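Local coordinates for putative acyl-[acyl-carrier-protein]--UDP-N-acetylglucosamine O-acyltransferase (Bacteroides fragilis, PDB 4R36) that probably transfers an acyl chain from acyl carrier protein to UDP-N-acetylglucosamine, as LpxA enzymes do at the start of lipid A synthesis, at residues R69-A80 with A98-N109; V124-H135 with I142-K153. All blocks are in the same frame, centred on the assembly; numbering follows the deposited sequence.

Contact 1 (R69-A80 with A98-N109); sequences RIGNGNTIFPGA and AEIGDNNLIREN
Phe-77 and Arg-107 lie on successive coils of a left-handed parallel beta-helix, the hexapeptide-repeat fold, and meet as a flat stack. The guanidinium lies over one face of the ring with the planes only 6° apart, CZ of Arg-107 standing 3.8 Å from the centroid of Phe-77. Bends at chi2 and chi3, both near -57°, fold the arginine back over the ring and also bring CD against it in a CH-pi contact. Glu-108 OE1 takes NE and NH2 of Arg-107 side-on, close to the guanidinium plane, which should fix the rotation of that group and keep it lying on the ring; NH2 also bonds Ile-85 O of the second subunit.

Inside the coil, Ile-70 and Ile-76 pack side by side with Ile-100 and Ile-106, in the regular parallel register.

The turn between the strands is stitched by side chains. Asn-72 N gives a nearly straight bond (172°) to Asp-102 OD1 at 2.8 Å. Asn-74 ND2 reaches Gly-101 O at 2.9 Å. The nearly coplanar amide of Asn-104 continues to Asn-128 N and Gly-125 O in the next coil, and Asn-74 OD1 accepts from Asn-104 N at 2.8 Å and from Asn-104 ND2 at 3.0 Å.

Contact 2 (V124-H135 with I142-K153); sequences VGNNNLLMEGVH and IGNGCIVGNSTK. With ACT (acetate ion), chain D.
Lys-153 reaches back across the coil boundary to the carbonyl of a type II turn: its NZ donates to the backbone of Gly-133 at 3.0 Å (Lys-153 NZ to Gly-133 O) and also to Ser-151 OG of its own segment. A bend at chi2 (-67°) turns the chain toward that carbonyl and lays CD against CB of His-135. The same ammonium forms a salt bridge with Glu-132 of the third subunit, so one buried charge ties two coils and a subunit interface together. His-135, alongside, gives its NE2 to an acetate probably from the crystallisation liquor (His-135 NE2 to ACT OXT 2.7 Å), near the ring plane; ND1 is hydrogen-bonded to Thr-111 OG1, and together the two bonds should fix the ring's rotation.

At the other end, side-chain amides bond the turn backbones. Asn-128 ND2 donates to Gly-143 O at 2.9 Å, and Asn-128 OD1 receives Cys-146 N at 2.8 Å; cysteine stands where the row Asn-74, Asn-104, Asn-128 would continue. Asn-126 N meets Asn-144 OD1 in the carbonyl plane, on a lone pair, the two amides lying side by side with planes 11° apart, while Asn-126 OD1 accepts from Asp-102 N in the preceding coil.

Between these ends the apolar side chains pack coil on coil. Leu-130 CD2 presses on Val-148 CG2 at 3.6 Å and also touches the end of Ile-142, while Val-134 comes across Val-148 at about a right angle. On the outer face the extended Met-131 puts CE on Ile-147 CG2 at 3.9 Å, beside the pocket where a glycol ether binds.

Strands 129-130 and 147-148 are parallel neighbours in one sheet of the beta-helix; Leu-129 and Leu-130 pack back on strand 105-106, and Ile-142 and Val-148 lean on Met-154 of strand 153-154.

In the fold
Followed from the N terminus, contact 1 closes first, residues 98-109 settling on 69-80. Its paired residues are 30 apart (Ile-70 with Ile-100), against 18 in contact 2 (Val-124 with Ile-142), so an insertion lengthens the first coil. Contact 2 follows in series, with 142-153 laid on 124-135 across just six intervening residues; neither contact encloses or crosses the other. Their centres are about 10 Å apart, and the second coil of contact 1 abuts the first coil of contact 2: strands 105-106 and 129-130 are sheet neighbours, with Asp-102 O probably accepting from Asn-127 N. Both also touch the second subunit, and Asn-109 of all three chains binds a shared calcium ion.

Contact 1 (R69-A80 with A98-N109)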
loop_
_atom_site.group_PDB
_atom_site.type_symbol
_atom_site.label_atom_id
_atom_site.label_comp_id
_atom_site.label_asym_id
_atom_site.label_seq_id
_atom_site.Cartn_x
_atom_site.Cartn_y
_atom_site.Cartn_z
ATOM N N ARG A 69 -12.526 -21.248 2.670
ATOM C CA ARG A 69 -12.082 -22.605 2.763
ATOM C C ARG A 69 -10.608 -22.584 3.056
ATOM O O ARG A 69 -9.794 -22.076 2.242
ATOM C CB ARG A 69 -12.318 -23.319 1.457
ATOM C CG ARG A 69 -13.738 -23.261 0.905
ATOM C CD ARG A 69 -14.684 -24.173 1.676
ATOM N NE ARG A 69 -16.030 -24.109 1.141
ATOM C CZ ARG A 69 -17.022 -23.351 1.586
ATOM N NH1 ARG A 69 -16.860 -22.504 2.582
ATOM N NH2 ARG A 69 -18.217 -23.438 1.002
ATOM N N ILE A 70 -10.255 -23.096 4.222
ATOM C CA ILE A 70 -8.936 -23.082 4.721
ATOM C C ILE A 70 -8.468 -24.494 4.992
ATOM O O ILE A 70 -9.144 -25.286 5.690
ATOM C CB ILE A 70 -8.863 -22.178 5.972
ATOM C CG1 ILE A 70 -9.133 -20.702 5.548
ATOM C CG2 ILE A 70 -7.539 -22.319 6.698
ATOM C CD1 ILE A 70 -9.536 -19.830 6.703
ATOM N N GLY A 71 -7.281 -24.798 4.486
ATOM C CA GLY A 71 -6.655 -26.112 4.684
ATOM C C GLY A 71 -6.044 -26.340 6.027
ATOM O O GLY A 71 -6.586 -25.918 7.056
ATOM N N ASN A 72 -4.894 -26.992 6.022
ATOM C CA ASN A 72 -4.210 -27.323 7.304
ATOM C C ASN A 72 -2.900 -26.603 7.536
ATOM O O ASN A 72 -2.159 -26.326 6.593
ATOM C CB ASN A 72 -3.857 -28.819 7.330
ATOM C CG ASN A 72 -5.073 -29.692 7.056
ATOM O OD1 ASN A 72 -6.158 -29.489 7.574
ATOM N ND2 ASN A 72 -4.877 -30.653 6.215
ATOM N N GLY A 73 -2.577 -26.337 8.787
ATOM C CA GLY A 73 -1.248 -25.874 9.116
ATOM C C GLY A 73 -0.957 -24.374 8.812
ATOM O O GLY A 73 0.178 -23.957 8.782
ATOM N N ASN A 74 -1.985 -23.592 8.560
ATOM C CA ASN A 74 -1.786 -22.179 8.216
ATOM C C ASN A 74 -1.672 -21.308 9.447
ATOM O O ASN A 74 -2.159 -21.666 10.543
ATOM C CB ASN A 74 -2.996 -21.721 7.455
ATOM C CG ASN A 74 -3.190 -22.490 6.169
ATOM O OD1 ASN A 74 -2.461 -22.282 5.164
ATOM N ND2 ASN A 74 -4.146 -23.416 6.176
ATOM N N THR A 75 -1.062 -20.129 9.296
ATOM C CA THR A 75 -1.192 -19.074 10.315
ATOM C C THR A 75 -1.750 -17.827 9.686
ATOM O O THR A 75 -1.246 -17.383 8.620
ATOM C CB THR A 75 0.188 -18.723 10.929
ATOM O OG1 THR A 75 0.874 -19.917 11.344
ATOM C CG2 THR A 75 0.099 -17.804 12.084
ATOM N N ILE A 76 -2.800 -17.306 10.291
ATOM C CA ILE A 76 -3.532 -16.140 9.769
ATOM C C ILE A 76 -3.342 -15.079 10.808
ATOM O O ILE A 76 -3.784 -15.196 11.982
ATOM C CB ILE A 76 -4.995 -16.523 9.444
ATOM C CG1 ILE A 76 -4.962 -17.597 8.338
ATOM C CG2 ILE A 76 -5.812 -15.330 9.032
ATOM C CD1 ILE A 76 -6.327 -18.142 8.078
ATOM N N PHE A 77 -2.678 -13.981 10.390
ATOM C CA PHE A 77 -2.280 -12.950 11.277
ATOM C C PHE A 77 -3.348 -11.952 11.542
ATOM O O PHE A 77 -4.345 -11.859 10.804
ATOM C CB PHE A 77 -0.984 -12.277 10.729
ATOM C CG PHE A 77 0.234 -13.092 10.950
ATOM C CD1 PHE A 77 0.437 -14.305 10.258
ATOM C CD2 PHE A 77 1.198 -12.684 11.838
ATOM C CE1 PHE A 77 1.570 -15.051 10.472
ATOM C CE2 PHE A 77 2.355 -13.439 12.014
ATOM C CZ PHE A 77 2.527 -14.620 11.338
ATOM N N PRO A 78 -3.138 -11.089 12.554
ATOM C CA PRO A 78 -4.186 -10.090 12.884
ATOM C C PRO A 78 -4.643 -9.193 11.759
ATOM O O PRO A 78 -3.781 -8.670 10.993
ATOM C CB PRO A 78 -3.542 -9.228 13.978
ATOM C CG PRO A 78 -2.596 -10.196 14.609
ATOM C CD PRO A 78 -1.987 -10.944 13.437
ATOM N N GLY A 79 -5.955 -9.004 11.638
ATOM C CA GLY A 79 -6.497 -8.053 10.659
ATOM C C GLY A 79 -6.611 -8.615 9.236
ATOM O O GLY A 79 -7.218 -7.967 8.418
ATOM N N ALA A 80 -6.141 -9.842 8.966
ATOM C CA ALA A 80 -6.434 -10.473 7.688
ATOM C C ALA A 80 -7.932 -10.672 7.483
ATOM O O ALA A 80 -8.699 -10.865 8.449
ATOM C CB ALA A 80 -5.721 -11.787 7.583
ATOM N N ALA A 98 -13.425 -18.388 -1.299
ATOM C CA ALA A 98 -12.026 -17.896 -1.146
ATOM C C ALA A 98 -11.338 -18.990 -0.423
ATOM O O ALA A 98 -11.802 -19.415 0.665
ATOM C CB ALA A 98 -11.971 -16.606 -0.356
ATOM N N GLU A 99 -10.243 -19.491 -0.989
ATOM C CA GLU A 99 -9.633 -20.696 -0.500
ATOM C C GLU A 99 -8.155 -20.569 -0.332
ATOM O O GLU A 99 -7.477 -20.016 -1.190
ATOM C CB GLU A 99 -9.862 -21.866 -1.485
ATOM C CG GLU A 99 -11.303 -21.962 -1.967
ATOM C CD GLU A 99 -11.639 -23.184 -2.845
ATOM O OE1 GLU A 99 -10.826 -24.096 -3.046
ATOM O OE2 GLU A 99 -12.742 -23.204 -3.407
ATOM N N ILE A 100 -7.647 -21.105 0.756
ATOM C CA ILE A 100 -6.205 -21.323 0.896
ATOM C C ILE A 100 -5.977 -22.770 1.250
ATOM O O ILE A 100 -6.840 -23.408 1.865
ATOM C CB ILE A 100 -5.530 -20.370 1.941
ATOM C CG1 ILE A 100 -5.739 -20.842 3.373
ATOM C CG2 ILE A 100 -5.999 -18.938 1.747
ATOM C CD1 ILE A 100 -5.116 -19.958 4.406
ATOM N N GLY A 101 -4.805 -23.271 0.858
ATOM C CA GLY A 101 -4.376 -24.672 1.091
ATOM C C GLY A 101 -3.743 -24.871 2.446
ATOM O O GLY A 101 -4.349 -24.541 3.472
ATOM N N ASP A 102 -2.547 -25.422 2.433
ATOM C CA ASP A 102 -1.825 -25.800 3.640
ATOM C C ASP A 102 -0.574 -25.038 3.848
ATOM O O ASP A 102 0.143 -24.667 2.856
ATOM C CB ASP A 102 -1.405 -27.286 3.580
ATOM C CG ASP A 102 -2.585 -28.231 3.334
ATOM O OD1 ASP A 102 -3.713 -27.960 3.731
ATOM O OD2 ASP A 102 -2.324 -29.262 2.705
ATOM N N ASN A 103 -0.252 -24.840 5.126
ATOM C CA ASN A 103 1.017 -24.341 5.512
ATOM C C ASN A 103 1.315 -22.935 4.953
ATOM O O ASN A 103 2.469 -22.597 4.722
ATOM C CB ASN A 103 2.148 -25.301 5.092
ATOM C CG ASN A 103 1.894 -26.732 5.524
ATOM O OD1 ASN A 103 2.011 -27.670 4.735
ATOM N ND2 ASN A 103 1.507 -26.892 6.744
ATOM N N ASN A 104 0.315 -22.068 4.860
ATOM C CA ASN A 104 0.563 -20.714 4.370
ATOM C C ASN A 104 0.727 -19.792 5.541
ATOM O O ASN A 104 0.133 -20.021 6.615
ATOM C CB ASN A 104 -0.640 -20.245 3.565
ATOM C CG ASN A 104 -0.822 -21.034 2.276
ATOM O OD1 ASN A 104 -0.034 -20.902 1.350
ATOM N ND2 ASN A 104 -1.849 -21.929 2.232
ATOM N N LEU A 105 1.414 -18.690 5.276
ATOM C CA LEU A 105 1.564 -17.611 6.199
ATOM C C LEU A 105 0.841 -16.424 5.608
ATOM O O LEU A 105 1.288 -15.887 4.606
ATOM C CB LEU A 105 3.041 -17.305 6.412
ATOM C CG LEU A 105 3.867 -18.504 6.958
ATOM C CD1 LEU A 105 5.356 -18.230 6.894
ATOM C CD2 LEU A 105 3.423 -18.819 8.374
ATOM N N ILE A 106 -0.320 -16.080 6.166
ATOM C CA ILE A 106 -1.192 -15.046 5.701
ATOM C C ILE A 106 -1.064 -13.857 6.697
ATOM O O ILE A 106 -1.613 -13.847 7.799
ATOM C CB ILE A 106 -2.671 -15.521 5.649
ATOM C CG1 ILE A 106 -2.793 -16.853 4.864
ATOM C CG2 ILE A 106 -3.564 -14.443 5.106
ATOM C CD1 ILE A 106 -2.360 -16.820 3.441
ATOM N N ARG A 107 -0.300 -12.841 6.279
ATOM C CA ARG A 107 0.132 -11.794 7.207
ATOM C C ARG A 107 -0.955 -10.757 7.420
ATOM O O ARG A 107 -2.053 -10.807 6.858
ATOM C CB ARG A 107 1.461 -11.170 6.681
ATOM C CG ARG A 107 2.670 -12.139 6.648
ATOM C CD ARG A 107 3.005 -12.782 7.992
ATOM N NE ARG A 107 3.229 -11.776 9.027
ATOM C CZ ARG A 107 4.281 -11.731 9.849
ATOM N NH1 ARG A 107 5.209 -12.705 9.869
ATOM N NH2 ARG A 107 4.369 -10.736 10.718
ATOM N N GLU A 108 -0.623 -9.823 8.286
ATOM C CA GLU A 108 -1.499 -8.765 8.694
ATOM C C GLU A 108 -2.185 -8.037 7.568
ATOM O O GLU A 108 -1.539 -7.643 6.573
ATOM C CB GLU A 108 -0.748 -7.713 9.513
ATOM C CG GLU A 108 -0.034 -8.200 10.755
ATOM C CD GLU A 108 1.435 -8.589 10.551
ATOM O OE1 GLU A 108 1.754 -9.277 9.530
ATOM O OE2 GLU A 108 2.274 -8.274 11.413
ATOM N N ASN A 109 -3.489 -7.871 7.718
ATOM C CA ASN A 109 -4.317 -7.156 6.759
ATOM C C ASN A 109 -4.292 -7.660 5.325
ATOM O O ASN A 109 -4.689 -6.926 4.442
ATOM C CB ASN A 109 -3.957 -5.674 6.788
ATOM C CG ASN A 109 -4.301 -5.049 8.106
ATOM O OD1 ASN A 109 -5.466 -5.156 8.539
ATOM N ND2 ASN A 109 -3.302 -4.444 8.803
HETATM O O HOH W 1 -2.377 -31.329 4.936
HETATM O O HOH W 2 2.229 -25.885 8.902
#

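Contact 2 (V124-H135 with I142-K153)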
loop_
_atom_site.group_PDB
_atom_site.type_symbol
_atom_site.label_atom_id
_atom_site.label_comp_id
_atom_site.label_asym_id
_atom_site.label_seq_id
_atom_site.Cartn_x
_atom_site.Cartn_y
_atom_site.Cartn_z
ATOM N N VAL A 124 -5.634 -19.961 -3.314
ATOM C CA VAL A 124 -4.229 -19.934 -2.926
ATOM C C VAL A 124 -3.837 -21.363 -2.514
ATOM O O VAL A 124 -4.607 -22.029 -1.825
ATOM C CB VAL A 124 -4.026 -19.012 -1.747
ATOM C CG1 VAL A 124 -2.592 -19.042 -1.213
ATOM C CG2 VAL A 124 -4.341 -17.571 -2.101
ATOM N N GLY A 125 -2.700 -21.847 -3.037
ATOM C CA GLY A 125 -2.172 -23.200 -2.816
ATOM C C GLY A 125 -1.518 -23.414 -1.458
ATOM O O GLY A 125 -2.067 -22.996 -0.415
ATOM N N ASN A 126 -0.333 -24.035 -1.482
ATOM C CA ASN A 126 0.316 -24.443 -0.251
ATOM C C ASN A 126 1.653 -23.747 -0.056
ATOM O O ASN A 126 2.329 -23.410 -1.046
ATOM C CB ASN A 126 0.553 -25.935 -0.297
ATOM C CG ASN A 126 -0.688 -26.718 -0.631
ATOM O OD1 ASN A 126 -1.810 -26.478 -0.095
ATOM N ND2 ASN A 126 -0.524 -27.663 -1.515
ATOM N N ASN A 127 2.056 -23.543 1.197
ATOM C CA ASN A 127 3.445 -23.143 1.498
ATOM C C ASN A 127 3.771 -21.751 0.885
ATOM O O ASN A 127 4.906 -21.522 0.479
ATOM C CB ASN A 127 4.483 -24.179 1.034
ATOM C CG ASN A 127 4.129 -25.597 1.511
ATOM O OD1 ASN A 127 4.103 -25.846 2.648
ATOM N ND2 ASN A 127 3.897 -26.487 0.613
ATOM N N ASN A 128 2.798 -20.857 0.902
ATOM C CA ASN A 128 3.041 -19.501 0.488
ATOM C C ASN A 128 3.218 -18.587 1.636
ATOM O O ASN A 128 2.609 -18.779 2.702
ATOM C CB ASN A 128 1.866 -19.037 -0.346
ATOM C CG ASN A 128 1.673 -19.892 -1.572
ATOM O OD1 ASN A 128 2.479 -19.824 -2.551
ATOM N ND2 ASN A 128 0.567 -20.655 -1.568
ATOM N N LEU A 129 3.959 -17.519 1.396
ATOM C CA LEU A 129 4.010 -16.360 2.289
ATOM C C LEU A 129 3.426 -15.140 1.594
ATOM O O LEU A 129 3.951 -14.660 0.596
ATOM C CB LEU A 129 5.430 -16.085 2.690
ATOM C CG LEU A 129 5.749 -14.805 3.406
ATOM C CD1 LEU A 129 4.890 -14.602 4.659
ATOM C CD2 LEU A 129 7.221 -14.668 3.726
ATOM N N LEU A 130 2.340 -14.651 2.131
ATOM C CA LEU A 130 1.689 -13.442 1.649
ATOM C C LEU A 130 1.906 -12.413 2.718
ATOM O O LEU A 130 1.281 -12.420 3.740
ATOM C CB LEU A 130 0.213 -13.655 1.358
ATOM C CG LEU A 130 -0.203 -14.811 0.370
ATOM C CD1 LEU A 130 -1.696 -14.695 0.076
ATOM C CD2 LEU A 130 0.557 -14.727 -0.955
ATOM N N MET A 131 2.799 -11.466 2.413
ATOM C CA MET A 131 3.195 -10.460 3.363
ATOM C C MET A 131 2.097 -9.423 3.589
ATOM O O MET A 131 1.087 -9.405 2.878
ATOM C CB MET A 131 4.493 -9.755 2.914
ATOM C CG MET A 131 5.673 -10.693 2.988
ATOM S SD MET A 131 7.192 -9.725 2.747
ATOM C CE MET A 131 8.182 -11.054 2.216
ATOM N N GLU A 132 2.288 -8.583 4.590
ATOM C CA GLU A 132 1.159 -7.729 5.054
ATOM C C GLU A 132 0.605 -6.887 3.946
ATOM O O GLU A 132 1.360 -6.414 3.071
ATOM C CB GLU A 132 1.535 -6.875 6.249
ATOM C CG GLU A 132 2.613 -5.806 6.036
ATOM C CD GLU A 132 2.131 -4.547 5.293
ATOM O OE1 GLU A 132 0.919 -4.198 5.367
ATOM O OE2 GLU A 132 3.026 -3.870 4.703
ATOM N N GLY A 133 -0.717 -6.739 3.967
ATOM C CA GLY A 133 -1.431 -5.901 3.082
ATOM C C GLY A 133 -1.598 -6.403 1.634
ATOM O O GLY A 133 -2.254 -5.732 0.792
ATOM N N VAL A 134 -1.060 -7.557 1.346
ATOM C CA VAL A 134 -1.262 -8.175 0.046
ATOM C C VAL A 134 -2.746 -8.374 -0.243
ATOM O O VAL A 134 -3.522 -8.699 0.667
ATOM C CB VAL A 134 -0.498 -9.513 -0.077
ATOM C CG1 VAL A 134 -1.020 -10.405 -1.257
ATOM C CG2 VAL A 134 0.964 -9.279 -0.282
ATOM N N HIS A 135 -3.152 -8.035 -1.456
ATOM C CA HIS A 135 -4.504 -8.240 -1.932
ATOM C C HIS A 135 -4.584 -9.324 -2.997
ATOM O O HIS A 135 -3.852 -9.281 -4.058
ATOM C CB HIS A 135 -5.101 -6.940 -2.430
ATOM C CG HIS A 135 -6.464 -7.087 -3.040
ATOM N ND1 HIS A 135 -7.604 -7.229 -2.281
ATOM C CD2 HIS A 135 -6.867 -7.116 -4.335
ATOM C CE1 HIS A 135 -8.647 -7.316 -3.075
ATOM N NE2 HIS A 135 -8.226 -7.294 -4.327
ATOM N N ILE A 142 -3.145 -18.501 -7.005
ATOM C CA ILE A 142 -1.761 -18.587 -6.573
ATOM C C ILE A 142 -1.432 -20.041 -6.370
ATOM O O ILE A 142 -2.221 -20.774 -5.748
ATOM C CB ILE A 142 -1.508 -17.780 -5.290
ATOM C CG1 ILE A 142 -1.846 -16.308 -5.563
ATOM C CG2 ILE A 142 -0.098 -17.920 -4.807
ATOM C CD1 ILE A 142 -1.597 -15.389 -4.361
ATOM N N GLY A 143 -0.275 -20.465 -6.882
ATOM C CA GLY A 143 0.201 -21.856 -6.675
ATOM C C GLY A 143 0.832 -22.100 -5.306
ATOM O O GLY A 143 0.234 -21.728 -4.253
ATOM N N ASN A 144 2.010 -22.724 -5.328
ATOM C CA ASN A 144 2.684 -23.226 -4.138
ATOM C C ASN A 144 4.035 -22.667 -4.039
ATOM O O ASN A 144 4.711 -22.387 -5.063
ATOM C CB ASN A 144 2.820 -24.756 -4.184
ATOM C CG ASN A 144 1.523 -25.419 -4.517
ATOM O OD1 ASN A 144 0.490 -25.248 -3.828
ATOM N ND2 ASN A 144 1.544 -26.214 -5.568
ATOM N N GLY A 145 4.484 -22.483 -2.813
ATOM C CA GLY A 145 5.877 -22.099 -2.615
ATOM C C GLY A 145 6.244 -20.652 -2.995
ATOM O O GLY A 145 7.417 -20.350 -3.158
ATOM N N CYS A 146 5.269 -19.781 -3.091
ATOM C CA CYS A 146 5.448 -18.377 -3.529
ATOM C C CYS A 146 5.666 -17.468 -2.339
ATOM O O CYS A 146 5.223 -17.719 -1.213
ATOM C CB CYS A 146 4.212 -17.881 -4.330
ATOM S SG CYS A 146 3.900 -18.791 -5.851
ATOM N N ILE A 147 6.371 -16.393 -2.578
ATOM C CA ILE A 147 6.506 -15.315 -1.616
ATOM C C ILE A 147 6.015 -14.067 -2.306
ATOM O O ILE A 147 6.505 -13.736 -3.442
ATOM C CB ILE A 147 7.992 -15.142 -1.253
ATOM C CG1 ILE A 147 8.532 -16.432 -0.571
ATOM C CG2 ILE A 147 8.135 -13.944 -0.362
ATOM C CD1 ILE A 147 10.017 -16.383 -0.259
ATOM N N VAL A 148 5.113 -13.372 -1.672
ATOM C CA VAL A 148 4.512 -12.152 -2.248
ATOM C C VAL A 148 4.685 -11.031 -1.225
ATOM O O VAL A 148 4.184 -11.070 -0.076
ATOM C CB VAL A 148 3.062 -12.324 -2.576
ATOM C CG1 VAL A 148 2.498 -11.052 -3.242
ATOM C CG2 VAL A 148 2.841 -13.530 -3.498
ATOM N N GLY A 149 5.424 -10.011 -1.624
ATOM C CA GLY A 149 5.856 -8.951 -0.724
ATOM C C GLY A 149 4.756 -7.938 -0.362
ATOM O O GLY A 149 3.704 -7.894 -0.975
ATOM N N ASN A 150 5.057 -7.115 0.650
ATOM C CA ASN A 150 4.173 -6.182 1.271
ATOM C C ASN A 150 3.330 -5.392 0.276
ATOM O O ASN A 150 3.900 -4.722 -0.641
ATOM C CB ASN A 150 4.941 -5.209 2.131
ATOM C CG ASN A 150 5.862 -5.922 3.151
ATOM O OD1 ASN A 150 5.405 -6.689 3.935
ATOM N ND2 ASN A 150 7.154 -5.547 3.197
ATOM N N SER A 151 1.988 -5.496 0.471
ATOM C CA SER A 151 1.003 -4.679 -0.193
ATOM C C SER A 151 1.033 -4.880 -1.708
ATOM O O SER A 151 0.545 -4.040 -2.454
ATOM C CB SER A 151 1.118 -3.183 0.248
ATOM O OG SER A 151 -0.113 -2.559 0.042
ATOM N N THR A 152 1.522 -6.023 -2.174
ATOM C CA THR A 152 1.347 -6.324 -3.594
ATOM C C THR A 152 -0.108 -6.599 -3.899
ATOM O O THR A 152 -0.807 -7.203 -3.076
ATOM C CB THR A 152 2.312 -7.419 -4.009
ATOM O OG1 THR A 152 3.581 -6.792 -4.179
ATOM C CG2 THR A 152 1.893 -8.128 -5.272
ATOM N N LYS A 153 -0.563 -6.124 -5.053
ATOM C CA LYS A 153 -1.973 -6.221 -5.478
ATOM C C LYS A 153 -2.107 -7.125 -6.708
ATOM O O LYS A 153 -1.484 -6.884 -7.817
ATOM C CB LYS A 153 -2.574 -4.838 -5.753
ATOM C CG LYS A 153 -2.162 -3.748 -4.736
ATOM C CD LYS A 153 -2.786 -4.128 -3.396
ATOM C CE LYS A 153 -2.585 -3.006 -2.359
ATOM N NZ LYS A 153 -2.887 -3.456 -1.000
HETATM C C ACT D . -9.617 -6.115 -7.195
HETATM O O ACT D . -8.422 -5.676 -7.207
HETATM O OXT ACT D . -10.065 -6.739 -6.208
HETATM C CH3 ACT D . -10.561 -5.970 -8.376
#